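Local coordinates for protein K5 lyase (Enterobacteria phage k1-5, PDB 2X3H) that probably cleaves the K5 capsular polysaccharide of the bacterial host by a lyase mechanism, acting as a trimeric tail-spike enzyme of the phage, at residues R486-S489 with N494-L497; G216-D221 with S226-V231. All coordinates share one frame; numbering follows the deposited sequence.

Interaction 1 (R486-S489 with N494-L497); sequences RTVS and NVRL
A beta hairpin formed by strands 485-491 and 494-498 pairs Ser489 with Arg496 near its turn, as an antiparallel hydrogen-bonded pair. Ser489 N donates to Arg496 O over 3.0 Å, nearly straight at the hydrogen (168°) and in the plane of the carbonyl. The return bond from Arg496 N to Ser489 O is shorter, 2.8 Å, and its donor is tilted 26° from the carbonyl plane. Ser489 O has a second neighbour, for Val495 CA approaches it to 3.1 Å in a CA-H...O contact.

On the face that carries Ser489 and Arg496, a water bridges the strands. It lies 2.7 Å from both Thr487 OG1 and Ser489 OG, and it donates to Arg496 O at 2.9 Å, so this oxygen receives a backbone N-H and a water proton. Ser489 OG stands between its own N and carbonyl carbon (chi1 68°), where it rests beside Arg496 CB and is hydrogen-bonded to Thr491 OG1. The Arg496 chain, extended from CG to NE, carries its guanidinium off over strand 504-507, where NE makes a weak hydrogen bond to Gln506. The hairpin is the second and third strands of a five-stranded antiparallel sheet in the C-terminal part of the spike.

On the other face the contact is apolar. Val488 and Leu497, a non-hydrogen-bonded pair, lie side by side and point the same way, with Leu497 CD2 3.9 Å from both Val488 CG1 and Val488 CG2. This face is turned to the other two subunits: Val488 packs on Val488 of each of them, and Leu497 reaches Leu507 of the second subunit and Leu497 of the third.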
loop_
_atom_site.group_PDB
_atom_site.type_symbol
_atom_site.label_atom_id
_atom_site.label_comp_id
_atom_site.label_asym_id
_atom_site.label_seq_id
_atom_site.Cartn_x
_atom_site.Cartn_y
_atom_site.Cartn_z
ATOM N N ARG A 486 37.923 -25.756 7.469
ATOM C CA ARG A 486 37.887 -27.084 8.085
ATOM C C ARG A 486 36.437 -27.516 8.150
ATOM O O ARG A 486 35.582 -26.699 8.480
ATOM C CB ARG A 486 38.447 -27.046 9.514
ATOM C CG ARG A 486 39.932 -26.697 9.622
ATOM C CD ARG A 486 40.839 -27.804 9.075
ATOM N NE ARG A 486 42.255 -27.480 9.299
ATOM C CZ ARG A 486 43.008 -26.805 8.434
ATOM N NH1 ARG A 486 42.483 -26.398 7.279
ATOM N NH2 ARG A 486 44.293 -26.560 8.707
ATOM N N THR A 487 36.158 -28.784 7.856
ATOM C CA THR A 487 34.764 -29.234 7.808
ATOM C C THR A 487 34.426 -30.349 8.798
ATOM O O THR A 487 35.290 -31.156 9.163
ATOM C CB THR A 487 34.362 -29.695 6.396
ATOM O OG1 THR A 487 35.311 -30.644 5.886
ATOM C CG2 THR A 487 34.277 -28.502 5.439
ATOM N N VAL A 488 33.166 -30.357 9.241
ATOM C CA VAL A 488 32.561 -31.523 9.868
ATOM C C VAL A 488 31.531 -31.971 8.829
ATOM O O VAL A 488 30.550 -31.262 8.568
ATOM C CB VAL A 488 31.895 -31.177 11.220
ATOM C CG1 VAL A 488 31.147 -32.390 11.758
ATOM C CG2 VAL A 488 32.951 -30.746 12.214
ATOM N N SER A 489 31.799 -33.106 8.190
ATOM C CA SER A 489 31.001 -33.520 7.043
ATOM C C SER A 489 30.440 -34.924 7.190
ATOM O O SER A 489 30.946 -35.725 7.977
ATOM C CB SER A 489 31.823 -33.438 5.755
ATOM O OG SER A 489 32.867 -34.403 5.749
ATOM N N ASN A 494 29.754 -41.516 6.382
ATOM C CA ASN A 494 30.433 -41.401 7.685
ATOM C C ASN A 494 30.742 -39.945 8.018
ATOM O O ASN A 494 30.990 -39.131 7.119
ATOM C CB ASN A 494 31.782 -42.135 7.669
ATOM C CG ASN A 494 31.657 -43.586 7.285
ATOM O OD1 ASN A 494 31.020 -44.375 7.977
ATOM N ND2 ASN A 494 32.289 -43.953 6.177
ATOM N N VAL A 495 30.799 -39.630 9.312
ATOM C CA VAL A 495 31.335 -38.314 9.722
ATOM C C VAL A 495 32.844 -38.218 9.439
ATOM O O VAL A 495 33.594 -39.163 9.727
ATOM C CB VAL A 495 31.066 -38.040 11.222
ATOM C CG1 VAL A 495 31.788 -36.768 11.681
ATOM C CG2 VAL A 495 29.543 -37.928 11.480
ATOM N N ARG A 496 33.266 -37.104 8.836
ATOM C CA ARG A 496 34.693 -36.770 8.718
ATOM C C ARG A 496 34.993 -35.436 9.391
ATOM O O ARG A 496 34.260 -34.456 9.196
ATOM C CB ARG A 496 35.153 -36.727 7.255
ATOM C CG ARG A 496 35.162 -38.076 6.565
ATOM C CD ARG A 496 35.748 -37.951 5.171
ATOM N NE ARG A 496 35.789 -39.249 4.512
ATOM C CZ ARG A 496 36.174 -39.434 3.252
ATOM N NH1 ARG A 496 36.545 -38.399 2.507
ATOM N NH2 ARG A 496 36.175 -40.662 2.740
ATOM N N LEU A 497 36.066 -35.417 10.181
ATOM C CA LEU A 497 36.520 -34.204 10.877
ATOM C C LEU A 497 37.867 -33.760 10.299
ATOM O O LEU A 497 38.848 -34.499 10.367
ATOM C CB LEU A 497 36.678 -34.506 12.366
ATOM C CG LEU A 497 35.513 -35.209 13.073
ATOM C CD1 LEU A 497 35.938 -35.610 14.490
ATOM C CD2 LEU A 497 34.320 -34.275 13.130
HETATM O O HOH W 1 35.084 -33.194 6.756
#

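Interaction 2 (G216-D221 with S226-V231); sequences GCVLAD and SLIDNV
Ile228 lays its terminal methyl against two side chains of the facing strand, with CD1 4.0 Å from Ala220 CB and 4.2 Å from Val218 CG1. All three are buried, and the touch is purely apolar. The isoleucine reaches this far because CG1 lies anti to the carbonyl carbon (chi1 -59°) and the chain then runs out extended (chi2 173°), putting CD1 at the far end; CG2, on the other branch, lies 4.4 Å from Val218 CG1, and CD1 alone reaches Ala220. Ala220 offers only its single methyl, whereas Val218 presents the branch that is anti to its backbone N. The backbones themselves stay well apart: Val218 CA and Val231 CA, among the nearest across the two segments, are 8.6 Å from one another. Toward the corner at Cys217 the approach is looser, with Cys217 SG 4.6 Å from Val231 CG1.

Ala220 also packs on Leu244 of strand 242-245, while Leu219, pointing away from Ile228, meets Glu243 and Lys245 of that strand. Asp229, on the outer side of its strand, packs on Asn230 of the second subunit and Asp229 of the third. Strands 218-221 and 227-234 belong to different parallel sheets, the first with 186-188 and 242-245, the second with 198-206 and 252-259, and face each other across inward-pointing apolar side chains within one coil, as in the parallel beta-helix of tail spikes and many polysaccharide lyases.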
loop_
_atom_site.group_PDB
_atom_site.type_symbol
_atom_site.label_atom_id
_atom_site.label_comp_id
_atom_site.label_asym_id
_atom_site.label_seq_id
_atom_site.Cartn_x
_atom_site.Cartn_y
_atom_site.Cartn_z
ATOM N N GLY A 216 6.337 25.246 -10.156
ATOM C CA GLY A 216 5.625 23.997 -9.968
ATOM C C GLY A 216 4.148 24.191 -10.213
ATOM O O GLY A 216 3.686 25.306 -10.488
ATOM N N CYS A 217 3.393 23.109 -10.089
ATOM C CA CYS A 217 1.964 23.154 -10.339
ATOM C C CYS A 217 1.223 23.543 -9.069
ATOM O O CYS A 217 0.753 24.665 -8.947
ATOM C CB CYS A 217 1.471 21.814 -10.887
ATOM S SG CYS A 217 -0.253 21.854 -11.404
ATOM N N VAL A 218 1.143 22.631 -8.105
ATOM C CA VAL A 218 0.454 22.921 -6.847
ATOM C C VAL A 218 1.490 23.015 -5.747
ATOM O O VAL A 218 2.327 22.129 -5.628
ATOM C CB VAL A 218 -0.506 21.772 -6.459
ATOM C CG1 VAL A 218 -1.134 21.988 -5.053
ATOM C CG2 VAL A 218 -1.596 21.585 -7.506
ATOM N N LEU A 219 1.410 24.062 -4.933
ATOM C CA LEU A 219 2.271 24.192 -3.762
ATOM C C LEU A 219 1.420 24.434 -2.527
ATOM O O LEU A 219 0.629 25.389 -2.501
ATOM C CB LEU A 219 3.246 25.362 -3.936
ATOM C CG LEU A 219 3.897 25.841 -2.630
ATOM C CD1 LEU A 219 4.680 24.707 -1.976
ATOM C CD2 LEU A 219 4.806 27.030 -2.899
ATOM N N ALA A 220 1.557 23.561 -1.524
ATOM C CA ALA A 220 0.938 23.771 -0.211
ATOM C C ALA A 220 2.043 24.100 0.783
ATOM O O ALA A 220 2.760 23.206 1.254
ATOM C CB ALA A 220 0.147 22.539 0.232
ATOM N N ASP A 221 2.202 25.393 1.066
ATOM C CA ASP A 221 3.241 25.862 1.978
ATOM C C ASP A 221 2.682 25.914 3.388
ATOM O O ASP A 221 1.827 26.754 3.695
ATOM C CB ASP A 221 3.727 27.252 1.550
ATOM C CG ASP A 221 4.844 27.793 2.435
ATOM O OD1 ASP A 221 5.063 27.264 3.543
ATOM O OD2 ASP A 221 5.516 28.767 2.016
ATOM N N SER A 226 -5.074 19.004 5.178
ATOM C CA SER A 226 -5.527 19.292 3.824
ATOM C C SER A 226 -5.353 18.104 2.901
ATOM O O SER A 226 -4.499 17.239 3.144
ATOM C CB SER A 226 -4.779 20.502 3.266
ATOM O OG SER A 226 -5.107 21.689 3.986
ATOM N N LEU A 227 -6.179 18.064 1.859
ATOM C CA LEU A 227 -6.192 16.956 0.898
ATOM C C LEU A 227 -5.845 17.479 -0.484
ATOM O O LEU A 227 -6.422 18.468 -0.926
ATOM C CB LEU A 227 -7.586 16.300 0.848
ATOM C CG LEU A 227 -8.109 15.647 2.136
ATOM C CD1 LEU A 227 -9.563 15.303 2.018
ATOM C CD2 LEU A 227 -7.295 14.387 2.472
ATOM N N ILE A 228 -4.905 16.829 -1.160
ATOM C CA ILE A 228 -4.572 17.150 -2.552
ATOM C C ILE A 228 -4.689 15.841 -3.325
ATOM O O ILE A 228 -3.955 14.901 -3.030
ATOM C CB ILE A 228 -3.142 17.704 -2.652
ATOM C CG1 ILE A 228 -3.016 18.969 -1.796
ATOM C CG2 ILE A 228 -2.727 17.951 -4.121
ATOM C CD1 ILE A 228 -1.585 19.493 -1.703
ATOM N N ASP A 229 -5.616 15.768 -4.290
ATOM C CA ASP A 229 -6.025 14.474 -4.885
ATOM C C ASP A 229 -6.274 14.650 -6.384
ATOM O O ASP A 229 -6.906 15.621 -6.800
ATOM C CB ASP A 229 -7.322 13.984 -4.184
ATOM C CG ASP A 229 -7.714 12.541 -4.544
ATOM O OD1 ASP A 229 -6.832 11.715 -4.880
ATOM O OD2 ASP A 229 -8.935 12.231 -4.475
ATOM N N ASN A 230 -5.763 13.724 -7.195
ATOM C CA ASN A 230 -6.083 13.709 -8.628
ATOM C C ASN A 230 -5.505 14.926 -9.370
ATOM O O ASN A 230 -6.250 15.813 -9.816
ATOM C CB ASN A 230 -7.612 13.597 -8.844
ATOM C CG ASN A 230 -8.176 12.214 -8.456
ATOM O OD1 ASN A 230 -9.305 12.099 -7.952
ATOM N ND2 ASN A 230 -7.399 11.172 -8.699
ATOM N N VAL A 231 -4.178 14.946 -9.508
ATOM C CA VAL A 231 -3.447 16.028 -10.192
ATOM C C VAL A 231 -2.725 15.460 -11.411
ATOM O O VAL A 231 -2.119 14.389 -11.331
ATOM C CB VAL A 231 -2.403 16.663 -9.250
ATOM C CG1 VAL A 231 -1.590 17.738 -9.964
ATOM C CG2 VAL A 231 -3.096 17.233 -8.018
#

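The two contacts lie far apart along the spike, their nearest atoms about 58 Å from each other, and they share no strand or sheet. The touching residues of interaction 2 are all buried inside the beta-helix and rely on methyl packing between strands of separate sheets. Interaction 1 is partly buried and joins neighbouring strands of one sheet; backbone hydrogen bonds and a water supply most of its polar chemistry, with apolar packing confined to one face. Both adjoin other subunits, in different ways: the Val488 and Leu497 side of 486-489 with 494-497 packs directly on the other subunits, whereas in 226-231 the outward side chains do so and Ile228 stays inside its own chain.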